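Local atomic coordinates of putative alkaline phosphatase (Pseudomonas fluorescens, PDB entry 4F1V), a protein that binds phosphate with high affinity in the periplasm and is probably the solute-binding component of a PstSACB-type ABC transporter that imports it. Residues G116-R121 with E150-F155; T171-S176 with I205-P210; V139-E144 with G179-G184. One frame throughout, in Å; residues are numbered along the deposited sequence. Where two conformers were deposited one is given.

Contact 1 of 3, residues G116-R121 with E150-F155; sequences GVFSGR and ELFTRF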
loop_
_atom_site.group_PDB
_atom_site.type_symbol
_atom_site.label_atom_id
_atom_site.label_comp_id
_atom_site.label_asym_id
_atom_site.label_seq_id
_atom_site.Cartn_x
_atom_site.Cartn_y
_atom_site.Cartn_z
ATOM N N GLY A 116 17.289 8.979 -10.842
ATOM C CA GLY A 116 18.677 8.572 -11.077
ATOM C C GLY A 116 19.231 7.683 -10.016
ATOM O O GLY A 116 20.021 6.781 -10.316
ATOM N N VAL A 117 18.859 7.878 -8.745
ATOM C CA VAL A 117 19.305 6.973 -7.695
ATOM C C VAL A 117 18.748 5.570 -7.936
ATOM O O VAL A 117 19.465 4.546 -7.862
ATOM C CB VAL A 117 18.899 7.518 -6.315
ATOM C CG1 VAL A 117 19.090 6.471 -5.243
ATOM C CG2 VAL A 117 19.703 8.793 -5.984
ATOM N N PHE A 118 17.425 5.487 -8.241
ATOM C CA PHE A 118 16.808 4.162 -8.383
ATOM C C PHE A 118 17.090 3.469 -9.718
ATOM O O PHE A 118 16.839 2.275 -9.802
ATOM C CB PHE A 118 15.332 4.207 -7.945
ATOM C CG PHE A 118 15.220 4.307 -6.441
ATOM C CD1 PHE A 118 15.208 5.535 -5.784
ATOM C CD2 PHE A 118 15.258 3.139 -5.671
ATOM C CE1 PHE A 118 15.205 5.634 -4.385
ATOM C CE2 PHE A 118 15.214 3.236 -4.264
ATOM C CZ PHE A 118 15.178 4.468 -3.619
ATOM N N SER A 119 17.579 4.219 -10.708
ATOM C CA SER A 119 18.013 3.638 -11.967
ATOM C C SER A 119 19.523 3.225 -11.928
ATOM O O SER A 119 19.975 2.572 -12.853
ATOM C CB SER A 119 17.822 4.563 -13.137
ATOM O OG SER A 119 18.799 5.583 -13.079
ATOM N N GLY A 120 20.243 3.730 -10.949
ATOM C CA GLY A 120 21.705 3.553 -10.842
ATOM C C GLY A 120 22.503 4.646 -11.578
ATOM O O GLY A 120 23.748 4.617 -11.442
ATOM N N ARG A 121 21.877 5.582 -12.255
ATOM C CA ARG A 121 22.596 6.681 -12.911
ATOM C C ARG A 121 23.378 7.540 -11.919
ATOM O O ARG A 121 24.485 7.980 -12.207
ATOM C CB ARG A 121 21.586 7.523 -13.695
ATOM C CG ARG A 121 22.134 8.825 -14.289
ATOM C CD ARG A 121 21.131 9.498 -15.173
ATOM N NE ARG A 121 19.847 9.777 -14.526
ATOM C CZ ARG A 121 19.576 10.856 -13.832
ATOM N NH1 ARG A 121 20.513 11.785 -13.552
ATOM N NH2 ARG A 121 18.348 11.031 -13.364
ATOM N N GLU A 150 4.782 -1.710 -5.748
ATOM C CA GLU A 150 3.818 -1.276 -6.763
ATOM C C GLU A 150 3.554 0.243 -6.626
ATOM O O GLU A 150 3.566 0.976 -7.628
ATOM C CB GLU A 150 2.533 -2.102 -6.661
ATOM C CG GLU A 150 1.559 -1.772 -7.815
ATOM C CD GLU A 150 0.368 -2.728 -7.829
ATOM O OE1 GLU A 150 0.582 -3.943 -8.046
ATOM O OE2 GLU A 150 -0.800 -2.248 -7.622
ATOM N N LEU A 151 3.300 0.725 -5.405
ATOM C CA LEU A 151 3.018 2.149 -5.228
ATOM C C LEU A 151 4.198 3.019 -5.704
ATOM O O LEU A 151 4.014 4.091 -6.290
ATOM C CB LEU A 151 2.707 2.463 -3.753
ATOM C CG LEU A 151 1.391 1.901 -3.221
ATOM C CD1 LEU A 151 1.265 2.235 -1.753
ATOM C CD2 LEU A 151 0.206 2.413 -4.025
ATOM N N PHE A 152 5.405 2.587 -5.387
ATOM C CA PHE A 152 6.630 3.351 -5.736
ATOM C C PHE A 152 6.914 3.329 -7.250
ATOM O O PHE A 152 7.240 4.356 -7.829
ATOM C CB PHE A 152 7.797 2.790 -4.925
ATOM C CG PHE A 152 9.108 3.549 -5.114
ATOM C CD1 PHE A 152 9.209 4.907 -4.910
ATOM C CD2 PHE A 152 10.251 2.860 -5.473
ATOM C CE1 PHE A 152 10.386 5.605 -5.034
ATOM C CE2 PHE A 152 11.468 3.539 -5.608
ATOM C CZ PHE A 152 11.548 4.876 -5.387
ATOM N N THR A 153 6.807 2.146 -7.837
ATOM C CA THR A 153 7.071 2.040 -9.277
ATOM C C THR A 153 5.997 2.710 -10.102
ATOM O O THR A 153 6.292 3.166 -11.213
ATOM C CB THR A 153 7.330 0.596 -9.723
ATOM O OG1 THR A 153 6.148 -0.229 -9.530
ATOM C CG2 THR A 153 8.540 0.004 -9.069
ATOM N N ARG A 154 4.765 2.877 -9.603
ATOM C CA ARG A 154 3.805 3.759 -10.299
ATOM C C ARG A 154 4.383 5.151 -10.459
ATOM O O ARG A 154 4.231 5.814 -11.507
ATOM C CB ARG A 154 2.457 3.791 -9.566
ATOM C CG ARG A 154 1.665 2.475 -9.741
ATOM C CD ARG A 154 0.260 2.590 -9.109
ATOM N NE ARG A 154 -0.472 1.361 -9.080
ATOM C CZ ARG A 154 -0.935 0.692 -10.144
ATOM N NH1 ARG A 154 -0.905 1.245 -11.333
ATOM N NH2 ARG A 154 -1.525 -0.500 -9.934
ATOM N N PHE A 155 5.017 5.670 -9.386
ATOM C CA PHE A 155 5.550 7.046 -9.403
ATOM C C PHE A 155 6.734 7.118 -10.386
ATOM O O PHE A 155 6.831 8.007 -11.244
ATOM C CB PHE A 155 5.957 7.478 -7.994
ATOM C CG PHE A 155 6.469 8.890 -7.962
ATOM C CD1 PHE A 155 5.562 9.941 -7.978
ATOM C CD2 PHE A 155 7.808 9.228 -7.908
ATOM C CE1 PHE A 155 5.969 11.265 -7.935
ATOM C CE2 PHE A 155 8.247 10.553 -7.882
ATOM C CZ PHE A 155 7.321 11.559 -7.890
#
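F118 places its CG anti to the carbonyl carbon (chi1 -74°), whereas F152 places its own anti to the backbone N (chi1 -176°); the two phenyl groups then reach toward each other from their helices and meet as a T-shaped pair. In this PstS-family, venus-flytrap phosphate-binding protein the pair joins helix 111-119 to helix 147-159. The backbones stay well apart, with F118 CA 10.0 Å from T153 CA at their nearest, and between 116-121 and 150-155 the two rings make the only contact. The planes stand at 78° and the centroids 4.9 Å apart. F152 comes in edge first: its CE2-CZ side points at a face of F118, with CE2 3.8 Å from F118 CD2. Both side chains are buried, and no hydrogen bond crosses between the segments. F152 also stacks on Y207, whose ring touches F118 as well, so the three aromatics form one cluster. One turn further on, F155 packs on V111 and L114 of helix 111-119 and continues the helix-helix contact beyond the ring pair. Polar groups lie at the margins. S119 OG accepts from R121 N at 3.2 Å, an ST turn beside G120, which has a positive phi; E163 ties this corner down, bonded to S119 OG and in a salt bridge with R121 NE. On the far helix, one conformer of R154 brings NH2 to 3.0 Å from E150 OE2 in a salt bridge that meets the carboxylate from above its plane. At the centre of the contact, F152 CZ sits 3.7 Å above the plane of F118, over the middle of the ring.

Contact 2 of 3, residues T171-S176 with I205-P210; sequences TTFGTS and ITYMSP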
loop_
_atom_site.group_PDB
_atom_site.type_symbol
_atom_site.label_atom_id
_atom_site.label_comp_id
_atom_site.label_asym_id
_atom_site.label_seq_id
_atom_site.Cartn_x
_atom_site.Cartn_y
_atom_site.Cartn_z
ATOM N N THR A 171 5.229 -5.408 -8.840
ATOM C CA THR A 171 5.395 -5.728 -7.419
ATOM C C THR A 171 6.794 -6.234 -7.096
ATOM O O THR A 171 7.109 -6.383 -5.923
ATOM C CB THR A 171 4.365 -6.748 -6.921
ATOM O OG1 THR A 171 4.639 -8.044 -7.455
ATOM C CG2 THR A 171 2.927 -6.329 -7.212
ATOM N N THR A 172 7.638 -6.481 -8.113
ATOM C CA THR A 172 8.994 -7.004 -7.904
ATOM C C THR A 172 10.004 -5.991 -8.444
ATOM O O THR A 172 10.261 -5.898 -9.658
ATOM C CB THR A 172 9.163 -8.360 -8.579
ATOM O OG1 THR A 172 8.811 -8.322 -9.947
ATOM C CG2 THR A 172 8.287 -9.435 -7.878
ATOM N N PHE A 173 10.561 -5.175 -7.539
ATOM C CA PHE A 173 11.454 -4.072 -7.981
ATOM C C PHE A 173 12.609 -4.600 -8.805
ATOM O O PHE A 173 13.076 -3.878 -9.672
ATOM C CB PHE A 173 11.928 -3.238 -6.755
ATOM C CG PHE A 173 12.756 -2.029 -7.202
ATOM C CD1 PHE A 173 14.143 -2.025 -7.209
ATOM C CD2 PHE A 173 12.114 -0.897 -7.687
ATOM C CE1 PHE A 173 14.855 -0.948 -7.674
ATOM C CE2 PHE A 173 12.841 0.190 -8.151
ATOM C CZ PHE A 173 14.180 0.167 -8.171
ATOM N N GLY A 174 13.089 -5.813 -8.496
ATOM C CA GLY A 174 14.208 -6.374 -9.248
ATOM C C GLY A 174 14.032 -6.474 -10.738
ATOM O O GLY A 174 15.016 -6.591 -11.440
ATOM N N THR A 175 12.772 -6.351 -11.199
ATOM C CA THR A 175 12.515 -6.345 -12.668
ATOM C C THR A 175 11.909 -5.043 -13.123
ATOM O O THR A 175 11.489 -4.951 -14.311
ATOM C CB THR A 175 11.680 -7.569 -13.116
ATOM O OG1 THR A 175 10.437 -7.511 -12.363
ATOM C CG2 THR A 175 12.428 -8.829 -12.832
ATOM N N SER A 176 11.778 -4.008 -12.299
ATOM C CA SER A 176 11.093 -2.804 -12.720
ATOM C C SER A 176 11.855 -2.069 -13.859
ATOM O O SER A 176 11.227 -1.712 -14.886
ATOM C CB SER A 176 10.868 -1.820 -11.553
ATOM O OG SER A 176 10.272 -0.645 -11.993
ATOM N N ILE A 205 19.952 3.527 0.893
ATOM C CA ILE A 205 18.722 4.287 0.666
ATOM C C ILE A 205 17.636 3.296 0.179
ATOM O O ILE A 205 17.949 2.309 -0.472
ATOM C CB ILE A 205 18.953 5.432 -0.395
ATOM C CG1 ILE A 205 17.752 6.373 -0.471
ATOM C CG2 ILE A 205 19.368 4.883 -1.748
ATOM C CD1 ILE A 205 18.155 7.714 -1.087
ATOM N N THR A 206 16.379 3.594 0.463
ATOM C CA THR A 206 15.269 2.721 0.016
ATOM C C THR A 206 13.977 3.549 -0.089
ATOM O O THR A 206 13.979 4.757 0.131
ATOM C CB THR A 206 15.122 1.516 0.978
ATOM O OG1 THR A 206 14.292 0.515 0.384
ATOM C CG2 THR A 206 14.532 1.899 2.295
ATOM N N TYR A 207 12.904 2.810 -0.424
ATOM C CA TYR A 207 11.538 3.305 -0.441
ATOM C C TYR A 207 10.752 2.510 0.599
ATOM O O TYR A 207 11.034 1.329 0.838
ATOM C CB TYR A 207 10.912 3.159 -1.862
ATOM C CG TYR A 207 10.935 1.737 -2.373
ATOM C CD1 TYR A 207 9.849 0.892 -2.184
ATOM C CD2 TYR A 207 12.077 1.220 -2.978
ATOM C CE1 TYR A 207 9.882 -0.441 -2.603
ATOM C CE2 TYR A 207 12.098 -0.107 -3.408
ATOM C CZ TYR A 207 11.025 -0.934 -3.236
ATOM O OH TYR A 207 11.092 -2.252 -3.620
ATOM N N MET A 208 9.761 3.156 1.258
ATOM C CA MET A 208 9.254 2.535 2.499
ATOM C C MET A 208 7.916 3.099 2.949
ATOM O O MET A 208 7.634 4.308 2.830
ATOM C CB MET A 208 10.294 2.808 3.616
ATOM C CG MET A 208 10.064 2.152 4.957
ATOM S SD MET A 208 9.834 0.351 4.918
ATOM C CE MET A 208 11.344 -0.129 4.125
ATOM N N SER A 209 7.133 2.216 3.562
ATOM C CA SER A 209 5.998 2.618 4.380
ATOM C C SER A 209 6.348 3.814 5.279
ATOM O O SER A 209 7.394 3.763 5.951
ATOM C CB SER A 209 5.601 1.447 5.315
ATOM O OG SER A 209 4.684 1.848 6.255
ATOM N N PRO A 210 5.490 4.825 5.386
ATOM C CA PRO A 210 5.826 5.947 6.261
ATOM C C PRO A 210 5.799 5.565 7.719
ATOM O O PRO A 210 6.413 6.258 8.546
ATOM C CB PRO A 210 4.781 7.000 5.883
ATOM C CG PRO A 210 3.599 6.162 5.421
ATOM C CD PRO A 210 4.217 5.015 4.671
#
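F173 and Y207 carry the tight part of this contact, and the closest atoms are F173 CB and Y207 OH, 3.4 Å apart. The phenol thus arrives with its oxygen against the root of the phenylalanine side chain: F173 CG is the next atom it meets, 4.0 Å from Y207 OH. The rings cross obliquely, with planes at 45° and centroids 5.7 Å apart, and Y207 CE2 lies 4.2 Å above the plane of F173, offset toward its rim. F173 was modelled in two conformers, one of which is described here. Y207 holds CG between its backbone N and carbonyl carbon (chi1 57°), the crowded position, and this sends the ring out toward F173.

Both residues are buried in the lobe of the venus-flytrap fold that contains strands 138-142 and 204-205, where F118 of helix 111-119 touches both. The phenol oxygen is not left to apolar neighbours: it is hydrogen-bonded to T149 OG1 and to the backbone N of R142. With its side chain about 7 Å from the bound phosphate at nearest atoms, Y207 is a second-shell residue that bonds the backbone N of R142, a phosphate-binding residue.

The packing slackens along 171-176 away from the phenylalanine. T172 points its CB away from 205-210, G174 is partly exposed and T175 lies at the solvent surface. Here the chain is held by its own backbone, with T175 N bonded to T172 O at 3.0 Å and S176 N to F173 O at 2.9 Å. Beyond the turn S176 is buried again, its OG hydrogen-bonded to A168 O, and it touches T153 of helix 147-159.

Contact 3 of 3, residues V139-E144 with G179-G184; sequences VVYRSE and GGLPAG. With PI (hydrogenphosphate ion), chain B.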
loop_
_atom_site.group_PDB
_atom_site.type_symbol
_atom_site.label_atom_id
_atom_site.label_comp_id
_atom_site.label_asym_id
_atom_site.label_seq_id
_atom_site.Cartn_x
_atom_site.Cartn_y
_atom_site.Cartn_z
ATOM N N VAL A 139 21.484 0.939 -2.999
ATOM C CA VAL A 139 20.024 0.875 -2.980
ATOM C C VAL A 139 19.589 -0.471 -2.348
ATOM O O VAL A 139 20.057 -1.520 -2.742
ATOM C CB VAL A 139 19.516 0.976 -4.435
ATOM C CG1 VAL A 139 18.003 0.682 -4.483
ATOM C CG2 VAL A 139 19.820 2.379 -4.966
ATOM N N VAL A 140 18.646 -0.377 -1.414
ATOM C CA VAL A 140 17.994 -1.548 -0.822
ATOM C C VAL A 140 16.559 -1.614 -1.372
ATOM O O VAL A 140 15.891 -0.589 -1.511
ATOM C CB VAL A 140 17.955 -1.462 0.730
ATOM C CG1 VAL A 140 17.379 -2.754 1.315
ATOM C CG2 VAL A 140 19.345 -1.199 1.295
ATOM N N TYR A 141 16.091 -2.799 -1.740
ATOM C CA TYR A 141 14.789 -2.988 -2.365
ATOM C C TYR A 141 14.163 -4.278 -1.832
ATOM O O TYR A 141 14.804 -5.126 -1.246
ATOM C CB TYR A 141 14.880 -2.958 -3.887
ATOM C CG TYR A 141 15.594 -4.175 -4.443
ATOM C CD1 TYR A 141 14.881 -5.286 -4.872
ATOM C CD2 TYR A 141 16.975 -4.214 -4.516
ATOM C CE1 TYR A 141 15.486 -6.416 -5.359
ATOM C CE2 TYR A 141 17.620 -5.365 -4.939
ATOM C CZ TYR A 141 16.901 -6.471 -5.380
ATOM O OH TYR A 141 17.524 -7.621 -5.852
ATOM N N ARG A 142 12.845 -4.421 -2.103
ATOM C CA ARG A 142 12.099 -5.595 -1.635
ATOM C C ARG A 142 12.308 -6.784 -2.551
ATOM O O ARG A 142 12.053 -6.706 -3.765
ATOM C CB ARG A 142 10.582 -5.238 -1.517
ATOM C CG ARG A 142 10.288 -4.289 -0.372
ATOM C CD ARG A 142 10.308 -4.989 0.979
ATOM N NE ARG A 142 9.206 -5.946 1.127
ATOM C CZ ARG A 142 7.957 -5.569 1.390
ATOM N NH1 ARG A 142 7.664 -4.293 1.697
ATOM N NH2 ARG A 142 6.990 -6.491 1.372
ATOM N N SER A 143 12.716 -7.897 -1.971
ATOM C CA SER A 143 12.932 -9.116 -2.706
ATOM C C SER A 143 11.697 -9.770 -3.295
ATOM O O SER A 143 11.758 -10.447 -4.307
ATOM C CB SER A 143 13.618 -10.172 -1.778
ATOM O OG SER A 143 12.738 -10.609 -0.750
ATOM N N GLU A 144 10.573 -9.589 -2.606
ATOM C CA GLU A 144 9.349 -10.346 -2.862
ATOM C C GLU A 144 8.295 -9.421 -3.505
ATOM O O GLU A 144 8.510 -8.271 -3.789
ATOM C CB GLU A 144 8.832 -11.014 -1.574
ATOM C CG GLU A 144 8.047 -10.218 -0.577
ATOM C CD GLU A 144 8.809 -9.218 0.279
ATOM O OE1 GLU A 144 9.765 -8.550 -0.168
ATOM O OE2 GLU A 144 8.310 -8.983 1.446
ATOM N N GLY A 179 16.808 -1.302 -17.636
ATOM C CA GLY A 179 18.287 -1.334 -17.621
ATOM C C GLY A 179 18.906 -2.070 -16.416
ATOM O O GLY A 179 20.088 -1.973 -16.265
ATOM N N GLY A 180 18.082 -2.771 -15.646
ATOM C CA GLY A 180 18.566 -3.508 -14.525
ATOM C C GLY A 180 18.630 -2.758 -13.225
ATOM O O GLY A 180 18.454 -1.546 -13.131
ATOM N N LEU A 181 18.942 -3.533 -12.173
ATOM C CA LEU A 181 19.183 -2.951 -10.880
ATOM C C LEU A 181 20.489 -2.161 -10.875
ATOM O O LEU A 181 21.451 -2.512 -11.586
ATOM C CB LEU A 181 19.289 -4.069 -9.826
ATOM C CG LEU A 181 17.967 -4.704 -9.401
ATOM C CD1 LEU A 181 18.216 -5.982 -8.652
ATOM C CD2 LEU A 181 17.165 -3.794 -8.534
ATOM N N PRO A 182 20.627 -1.190 -9.975
ATOM C CA PRO A 182 21.967 -0.592 -9.740
ATOM C C PRO A 182 22.938 -1.638 -9.278
ATOM O O PRO A 182 22.571 -2.508 -8.479
ATOM C CB PRO A 182 21.706 0.479 -8.687
ATOM C CG PRO A 182 20.180 0.731 -8.714
ATOM C CD PRO A 182 19.631 -0.630 -9.085
ATOM N N ALA A 183 24.204 -1.518 -9.744
ATOM C CA ALA A 183 25.224 -2.386 -9.208
ATOM C C ALA A 183 25.247 -2.290 -7.683
ATOM O O ALA A 183 25.116 -1.223 -7.105
ATOM C CB ALA A 183 26.590 -2.019 -9.808
ATOM N N GLY A 184 25.400 -3.443 -7.023
ATOM C CA GLY A 184 25.536 -3.470 -5.590
ATOM C C GLY A 184 24.239 -3.402 -4.824
ATOM O O GLY A 184 24.243 -3.353 -3.578
HETATM P P PI B . 3.925 -4.718 1.268
HETATM O O1 PI B . 3.196 -5.544 0.209
HETATM O O2 PI B . 4.503 -5.609 2.370
HETATM O O3 PI B . 5.013 -3.856 0.615
HETATM O O4 PI B . 2.890 -3.779 1.950
HETATM O O HOH W 1 22.970 0.036 -5.313
#
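Y141 and L181 make the main apolar contact, at about a right angle. L181 CD2 stands over one face of the Y141 ring in a CH-pi contact, 4.0 Å from the centroid and 14° off the normal. The other methyl, CD1, sits by the phenol end, 3.3 Å from Y141 OH. Y141 CG lies between its backbone N and carbonyl carbon (chi1 70°), which lifts the ring toward the leucine. At the start of the strand V139 CG2 meets P182 CG at 4.1 Å.

One water bridges the backbones, accepting from V139 N at 2.9 Å and donating to A183 O. The loop 179-184 leads into strand 186-188, which pairs in parallel with strand 138-142, helix 147-159 lying between them in sequence: a beta-alpha-beta crossover.

Charged contacts lie at the pocket end of the strand. R142 gives the hydrogenphosphate two hydrogen bonds: NH2 to O2 at 2.8 Å, nearly straight (164°) and near the guanidinium plane, and NH1 to O3 at 2.9 Å, clearly bent. R142 also grips the E144 carboxylate side-on, with NE 3.0 Å from OE1 and NH2 2.8 Å from OE2, a salt bridge. A leucine in place of R142 would probably deprive O2 and O3 of these donors and leave the E144 carboxylate without its countercharge. T9, S33, S146 and T148 also bind the anion through their hydroxyls.

All three contacts lie in the lobe built round the sheet of strands 99-100, 204-205, 138-142 and 186-188. Contact 2 is central, its centre about 8 Å from the centres of the other two, which lie about 10 Å apart. Along the chain contact 1 closes before contact 2 opens, while contact 3 interleaves with both. Helix 111-119 packs on contact 3 through V117 O against V139 CG2, and I205 O meets V140 N at 2.9 Å within the sheet. F173 CD1 lies against both Y141 CB and L181 CD2. Packing is therefore continuous from helix 111-119 to strand 138-142, partly open to solvent at contact 3, and the strand's last residue, R142, reaches the phosphate.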